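Side-chain contacts in aminotransferase (Paracoccus denitrificans, PDB 4GRX), which probably transfers amino groups between amines or omega-amino acids and oxo acids, using a covalently held pyridoxal phosphate cofactor as a class III aminotransferase: residues P194-Y199 and E204-F209; E383-G388 and A392-K397. One frame throughout, in Å; residues are numbered along the deposited sequence.

Contact 1. Residues P194-Y199 and E204-F209; sequences PHYWRY and ETEAQF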
loop_
_atom_site.group_PDB
_atom_site.type_symbol
_atom_site.label_atom_id
_atom_site.label_comp_id
_atom_site.label_asym_id
_atom_site.label_seq_id
_atom_site.Cartn_x
_atom_site.Cartn_y
_atom_site.Cartn_z
ATOM N N PRO A 194 6.199 27.263 0.544
ATOM C CA PRO A 194 6.063 28.438 1.424
ATOM C C PRO A 194 7.115 28.501 2.546
ATOM O O PRO A 194 6.782 28.723 3.710
ATOM C CB PRO A 194 4.640 28.301 1.987
ATOM C CG PRO A 194 4.332 26.839 1.911
ATOM C CD PRO A 194 5.111 26.282 0.746
ATOM N N HIS A 195 8.378 28.321 2.175
ATOM C CA HIS A 195 9.513 28.386 3.075
ATOM C C HIS A 195 10.107 29.741 2.898
ATOM O O HIS A 195 10.860 29.998 1.950
ATOM C CB HIS A 195 10.514 27.294 2.705
ATOM C CG HIS A 195 11.659 27.129 3.684
ATOM N ND1 HIS A 195 12.662 26.255 3.476
ATOM C CD2 HIS A 195 11.946 27.774 4.886
ATOM C CE1 HIS A 195 13.532 26.315 4.502
ATOM N NE2 HIS A 195 13.095 27.245 5.362
ATOM N N TYR A 196 9.763 30.631 3.814
ATOM C CA TYR A 196 10.112 32.038 3.697
ATOM C C TYR A 196 11.626 32.272 3.671
ATOM O O TYR A 196 12.127 33.031 2.850
ATOM C CB TYR A 196 9.413 32.845 4.802
ATOM C CG TYR A 196 9.802 34.289 4.820
ATOM C CD1 TYR A 196 10.393 34.864 5.960
ATOM C CD2 TYR A 196 9.608 35.090 3.694
ATOM C CE1 TYR A 196 10.772 36.199 5.969
ATOM C CE2 TYR A 196 9.983 36.418 3.692
ATOM C CZ TYR A 196 10.563 36.964 4.828
ATOM O OH TYR A 196 10.925 38.279 4.804
ATOM N N TRP A 197 12.347 31.585 4.547
ATOM C CA TRP A 197 13.791 31.722 4.667
ATOM C C TRP A 197 14.501 31.341 3.395
ATOM O O TRP A 197 15.464 31.989 3.005
ATOM C CB TRP A 197 14.269 30.878 5.837
ATOM C CG TRP A 197 15.755 30.933 6.101
ATOM C CD1 TRP A 197 16.436 31.849 6.884
ATOM C CD2 TRP A 197 16.794 29.998 5.619
ATOM N NE1 TRP A 197 17.773 31.567 6.907
ATOM C CE2 TRP A 197 18.057 30.478 6.171
ATOM C CE3 TRP A 197 16.799 28.863 4.808
ATOM C CZ2 TRP A 197 19.265 29.841 5.914
ATOM C CZ3 TRP A 197 18.025 28.226 4.556
ATOM C CH2 TRP A 197 19.225 28.704 5.099
ATOM N N ARG A 198 14.040 30.289 2.729
ATOM C CA ARG A 198 14.690 29.855 1.502
ATOM C C ARG A 198 14.257 30.668 0.281
ATOM O O ARG A 198 15.098 31.091 -0.509
ATOM C CB ARG A 198 14.488 28.353 1.259
ATOM C CG ARG A 198 15.082 27.847 -0.054
ATOM C CD ARG A 198 15.574 26.393 0.023
ATOM N NE ARG A 198 16.931 26.335 0.576
ATOM C CZ ARG A 198 17.296 25.605 1.633
ATOM N NH1 ARG A 198 16.414 24.810 2.264
ATOM N NH2 ARG A 198 18.561 25.663 2.051
ATOM N N TYR A 199 12.960 30.903 0.136
ATOM C CA TYR A 199 12.440 31.380 -1.145
ATOM C C TYR A 199 11.996 32.851 -1.156
ATOM O O TYR A 199 11.627 33.385 -2.210
ATOM C CB TYR A 199 11.352 30.425 -1.685
ATOM C CG TYR A 199 11.840 28.988 -1.926
ATOM C CD1 TYR A 199 11.494 27.943 -1.045
ATOM C CD2 TYR A 199 12.647 28.672 -3.028
ATOM C CE1 TYR A 199 11.938 26.638 -1.256
ATOM C CE2 TYR A 199 13.093 27.370 -3.252
ATOM C CZ TYR A 199 12.741 26.356 -2.364
ATOM O OH TYR A 199 13.179 25.063 -2.594
ATOM N N GLU A 204 12.000 41.334 0.694
ATOM C CA GLU A 204 10.587 40.946 0.652
ATOM C C GLU A 204 10.166 40.473 2.043
ATOM O O GLU A 204 10.795 39.567 2.601
ATOM C CB GLU A 204 10.369 39.842 -0.398
ATOM C CG GLU A 204 8.955 39.287 -0.502
ATOM C CD GLU A 204 8.833 38.111 -1.474
ATOM O OE1 GLU A 204 9.708 37.216 -1.462
ATOM O OE2 GLU A 204 7.848 38.060 -2.246
ATOM N N THR A 205 9.120 41.085 2.606
ATOM C CA THR A 205 8.594 40.668 3.917
ATOM C C THR A 205 7.825 39.362 3.821
ATOM O O THR A 205 7.478 38.903 2.733
ATOM C CB THR A 205 7.621 41.692 4.524
ATOM O OG1 THR A 205 6.362 41.604 3.840
ATOM C CG2 THR A 205 8.181 43.099 4.440
ATOM N N GLU A 206 7.534 38.778 4.977
ATOM C CA GLU A 206 6.817 37.514 5.033
ATOM C C GLU A 206 5.413 37.643 4.444
ATOM O O GLU A 206 4.961 36.754 3.718
ATOM C CB GLU A 206 6.783 36.992 6.467
ATOM C CG GLU A 206 6.263 35.569 6.592
ATOM C CD GLU A 206 6.744 34.858 7.848
ATOM O OE1 GLU A 206 7.590 35.415 8.591
ATOM O OE2 GLU A 206 6.273 33.726 8.087
ATOM N N ALA A 207 4.750 38.765 4.744
ATOM C CA ALA A 207 3.407 39.087 4.204
ATOM C C ALA A 207 3.410 39.256 2.677
ATOM O O ALA A 207 2.485 38.797 1.983
ATOM C CB ALA A 207 2.845 40.330 4.873
ATOM N N GLN A 208 4.453 39.908 2.166
ATOM C CA GLN A 208 4.654 40.058 0.726
ATOM C C GLN A 208 4.945 38.708 0.066
ATOM O O GLN A 208 4.469 38.432 -1.032
ATOM C CB GLN A 208 5.781 41.051 0.431
ATOM C CG GLN A 208 5.459 42.510 0.729
ATOM C CD GLN A 208 6.703 43.367 0.781
ATOM O OE1 GLN A 208 7.823 42.860 0.852
ATOM N NE2 GLN A 208 6.515 44.673 0.759
ATOM N N PHE A 209 5.714 37.872 0.753
ATOM C CA PHE A 209 5.947 36.509 0.326
ATOM C C PHE A 209 4.652 35.699 0.232
ATOM O O PHE A 209 4.443 34.992 -0.758
ATOM C CB PHE A 209 6.937 35.834 1.277
ATOM C CG PHE A 209 7.227 34.402 0.940
ATOM C CD1 PHE A 209 7.944 34.070 -0.205
ATOM C CD2 PHE A 209 6.793 33.374 1.776
ATOM C CE1 PHE A 209 8.227 32.742 -0.508
ATOM C CE2 PHE A 209 7.068 32.039 1.472
ATOM C CZ PHE A 209 7.795 31.728 0.336
#

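Contact 2. Residues E383-G388 and A392-K397; sequences EYRGIG and ALEAVK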
loop_
_atom_site.group_PDB
_atom_site.type_symbol
_atom_site.label_atom_id
_atom_site.label_comp_id
_atom_site.label_asym_id
_atom_site.label_seq_id
_atom_site.Cartn_x
_atom_site.Cartn_y
_atom_site.Cartn_z
ATOM N N GLU A 383 19.610 28.281 10.119
ATOM C CA GLU A 383 18.379 28.558 10.863
ATOM C C GLU A 383 17.913 27.300 11.585
ATOM O O GLU A 383 18.343 26.182 11.264
ATOM C CB GLU A 383 17.263 29.047 9.927
ATOM C CG GLU A 383 16.578 27.944 9.116
ATOM C CD GLU A 383 15.264 28.366 8.482
ATOM O OE1 GLU A 383 14.731 29.446 8.809
ATOM O OE2 GLU A 383 14.754 27.615 7.635
ATOM N N TYR A 384 17.037 27.488 12.562
ATOM C CA TYR A 384 16.271 26.382 13.124
ATOM C C TYR A 384 14.807 26.702 12.840
ATOM O O TYR A 384 14.469 27.859 12.606
ATOM C CB TYR A 384 16.525 26.218 14.632
ATOM C CG TYR A 384 15.859 27.279 15.467
ATOM C CD1 TYR A 384 16.524 28.482 15.765
ATOM C CD2 TYR A 384 14.550 27.103 15.938
ATOM C CE1 TYR A 384 15.911 29.467 16.521
ATOM C CE2 TYR A 384 13.928 28.088 16.692
ATOM C CZ TYR A 384 14.615 29.261 16.983
ATOM O OH TYR A 384 13.997 30.226 17.732
ATOM N N ARG A 385 13.955 25.677 12.859
ATOM C CA ARG A 385 12.544 25.817 12.501
ATOM C C ARG A 385 11.752 24.579 12.911
ATOM O O ARG A 385 12.304 23.487 13.082
ATOM C CB ARG A 385 12.377 26.051 10.991
ATOM C CG ARG A 385 13.031 24.978 10.137
ATOM C CD ARG A 385 12.708 25.084 8.651
ATOM N NE ARG A 385 13.195 23.863 8.013
ATOM C CZ ARG A 385 14.365 23.739 7.391
ATOM N NH1 ARG A 385 15.184 24.771 7.254
ATOM N NH2 ARG A 385 14.716 22.566 6.896
ATOM N N GLY A 386 10.446 24.767 13.056
ATOM C CA GLY A 386 9.542 23.681 13.368
ATOM C C GLY A 386 8.518 24.108 14.390
ATOM O O GLY A 386 8.262 25.300 14.580
ATOM N N ILE A 387 7.955 23.117 15.071
ATOM C CA ILE A 387 6.868 23.337 16.013
ATOM C C ILE A 387 6.613 22.033 16.782
ATOM O O ILE A 387 6.936 20.943 16.283
ATOM C CB ILE A 387 5.611 23.839 15.262
ATOM C CG1 ILE A 387 4.567 24.403 16.234
ATOM C CG2 ILE A 387 5.069 22.760 14.310
ATOM C CD1 ILE A 387 3.534 25.292 15.572
ATOM N N GLY A 388 6.050 22.138 17.989
ATOM C CA GLY A 388 5.731 20.966 18.798
ATOM C C GLY A 388 6.913 20.025 18.897
ATOM O O GLY A 388 7.984 20.420 19.343
ATOM N N ALA A 392 13.872 21.086 12.723
ATOM C CA ALA A 392 15.050 20.938 11.870
ATOM C C ALA A 392 16.065 22.081 11.985
ATOM O O ALA A 392 15.704 23.248 12.181
ATOM C CB ALA A 392 14.655 20.719 10.424
ATOM N N LEU A 393 17.338 21.702 11.884
ATOM C CA LEU A 393 18.449 22.620 11.745
ATOM C C LEU A 393 18.969 22.574 10.297
ATOM O O LEU A 393 19.152 21.501 9.726
ATOM C CB LEU A 393 19.552 22.210 12.709
ATOM C CG LEU A 393 19.181 22.280 14.188
ATOM C CD1 LEU A 393 19.864 21.178 14.995
ATOM C CD2 LEU A 393 19.480 23.667 14.755
ATOM N N GLU A 394 19.193 23.736 9.698
ATOM C CA GLU A 394 19.723 23.775 8.333
ATOM C C GLU A 394 21.234 24.018 8.307
ATOM O O GLU A 394 21.700 25.050 8.771
ATOM C CB GLU A 394 19.033 24.863 7.542
ATOM C CG GLU A 394 19.498 24.914 6.109
ATOM C CD GLU A 394 18.670 24.046 5.175
ATOM O OE1 GLU A 394 17.603 23.518 5.587
ATOM O OE2 GLU A 394 19.097 23.909 4.012
ATOM N N ALA A 395 21.998 23.076 7.768
ATOM C CA ALA A 395 23.452 23.240 7.695
ATOM C C ALA A 395 23.861 24.081 6.493
ATOM O O ALA A 395 23.381 23.868 5.372
ATOM C CB ALA A 395 24.150 21.890 7.658
ATOM N N VAL A 396 24.742 25.046 6.722
ATOM C CA VAL A 396 25.192 25.907 5.632
ATOM C C VAL A 396 26.710 25.990 5.650
ATOM O O VAL A 396 27.303 25.955 6.721
ATOM C CB VAL A 396 24.565 27.319 5.730
ATOM C CG1 VAL A 396 23.045 27.238 5.679
ATOM C CG2 VAL A 396 25.010 28.028 7.000
ATOM N N LYS A 397 27.334 26.072 4.474
ATOM C CA LYS A 397 28.767 26.415 4.367
ATOM C C LYS A 397 29.009 27.862 4.801
ATOM O O LYS A 397 29.862 28.124 5.631
ATOM C CB LYS A 397 29.294 26.220 2.943
ATOM C CG LYS A 397 30.746 26.651 2.756
ATOM C CD LYS A 397 31.719 25.617 3.321
ATOM C CE LYS A 397 33.079 26.215 3.660
ATOM N NZ LYS A 397 33.967 25.211 4.312
#

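Contact 1. Residues P194-Y199 and E204-F209
Tyr196 and Phe209 carry this contact, in which the short helix 196-199 packs on the capped first turn of helix 206-224. A capping box of Thr205 and Gln208 opens that second helix. One hydrogen bond crosses the contact. Tyr196 OH donates to Glu204 O at 2.6 Å, in the carbonyl plane and on a lone pair. The rest is van der Waals and CH-pi packing. Glu206 CA sits over a face of the Tyr196 ring, 3.9 Å from its centroid. Glu206 CB and CG follow the same ring, OE1 stays 3.9 Å from Tyr196 CD1, and OE2 bonds to Lys248 N. The Tyr196 and Phe209 side chains run past each other in opposite directions, with ring planes 55° apart. Tyr196 CG is anti to the backbone N (chi1 176°), which sends the ring across to the longer helix. A leucine here would probably leave Glu204 O without this donor and take the flat surface from under Glu206. The edge of the Phe209 ring meets Pro194 C. Tyr199 CB lies 4.1 Å from Phe209 CE1, and Tyr196 CA lies over the Phe209 ring face, 4.2 Å from its centroid.

Contact 2. Residues E383-G388 and A392-K397
Arg385, Ala392 and Glu394 give up the most surface in this antiparallel beta hairpin. Ala392 N donates to Arg385 O at 2.9 Å in a hydrogen-bonded pair whose return bond, Arg385 N to Ala392 O, is weak. The Arg385 side chain leaves on the same face as Glu383 and Glu394. Its CG stands between the backbone N and the carbonyl carbon (chi1 55°), and the chain runs extended to NE, which carries the guanidinium across to the neighbouring strand. Arg385 NH1 reaches Glu383 OE2 at 2.9 Å and Glu394 OE1 at 3.2 Å, both near the guanidinium plane. Both oxygens are met on the anti side, that of Glu394 from well out of the carboxylate plane. Arg385 NH2 adds a weak bond to Glu394 OE1, and Ala392 CB lies 4.0 Å from the same nitrogen. The positive charge probably eases the repulsion between the two acids. Val243 O and Gly242 O hold Arg385 NE and NH2, His195 bonds Glu383 OE2, and Arg198 forms a salt bridge with Glu394 OE2. On the other face Tyr384 CB touches Leu393 CD2 at 3.9 Å, and both residues pack on helix 357-375. Strand 390-395 runs between strands 381-387 and 432-435.

Contact 1 comes first along the chain and closes before contact 2 opens. Their centres lie about 16 Å apart, on the same side of the chain's centre. Contact 1 joins helices 196-199 and 206-224, just after strand 188-191, an outermost strand of the seven-stranded sheet. Contact 2 belongs to a separate three-stranded antiparallel sheet. The two meet through residues of helix 196-199 and its N-cap. Arg198 NH2 forms a salt bridge with Glu394 OE2 at 2.7 Å, and His195 NE2 probably bonds to Glu383 OE2. Trp197 packs against Glu383. The salt-bridge network of the hairpin thus extends into contact 1 and joins the three-stranded sheet to the helical segment that follows edge strand 188-191.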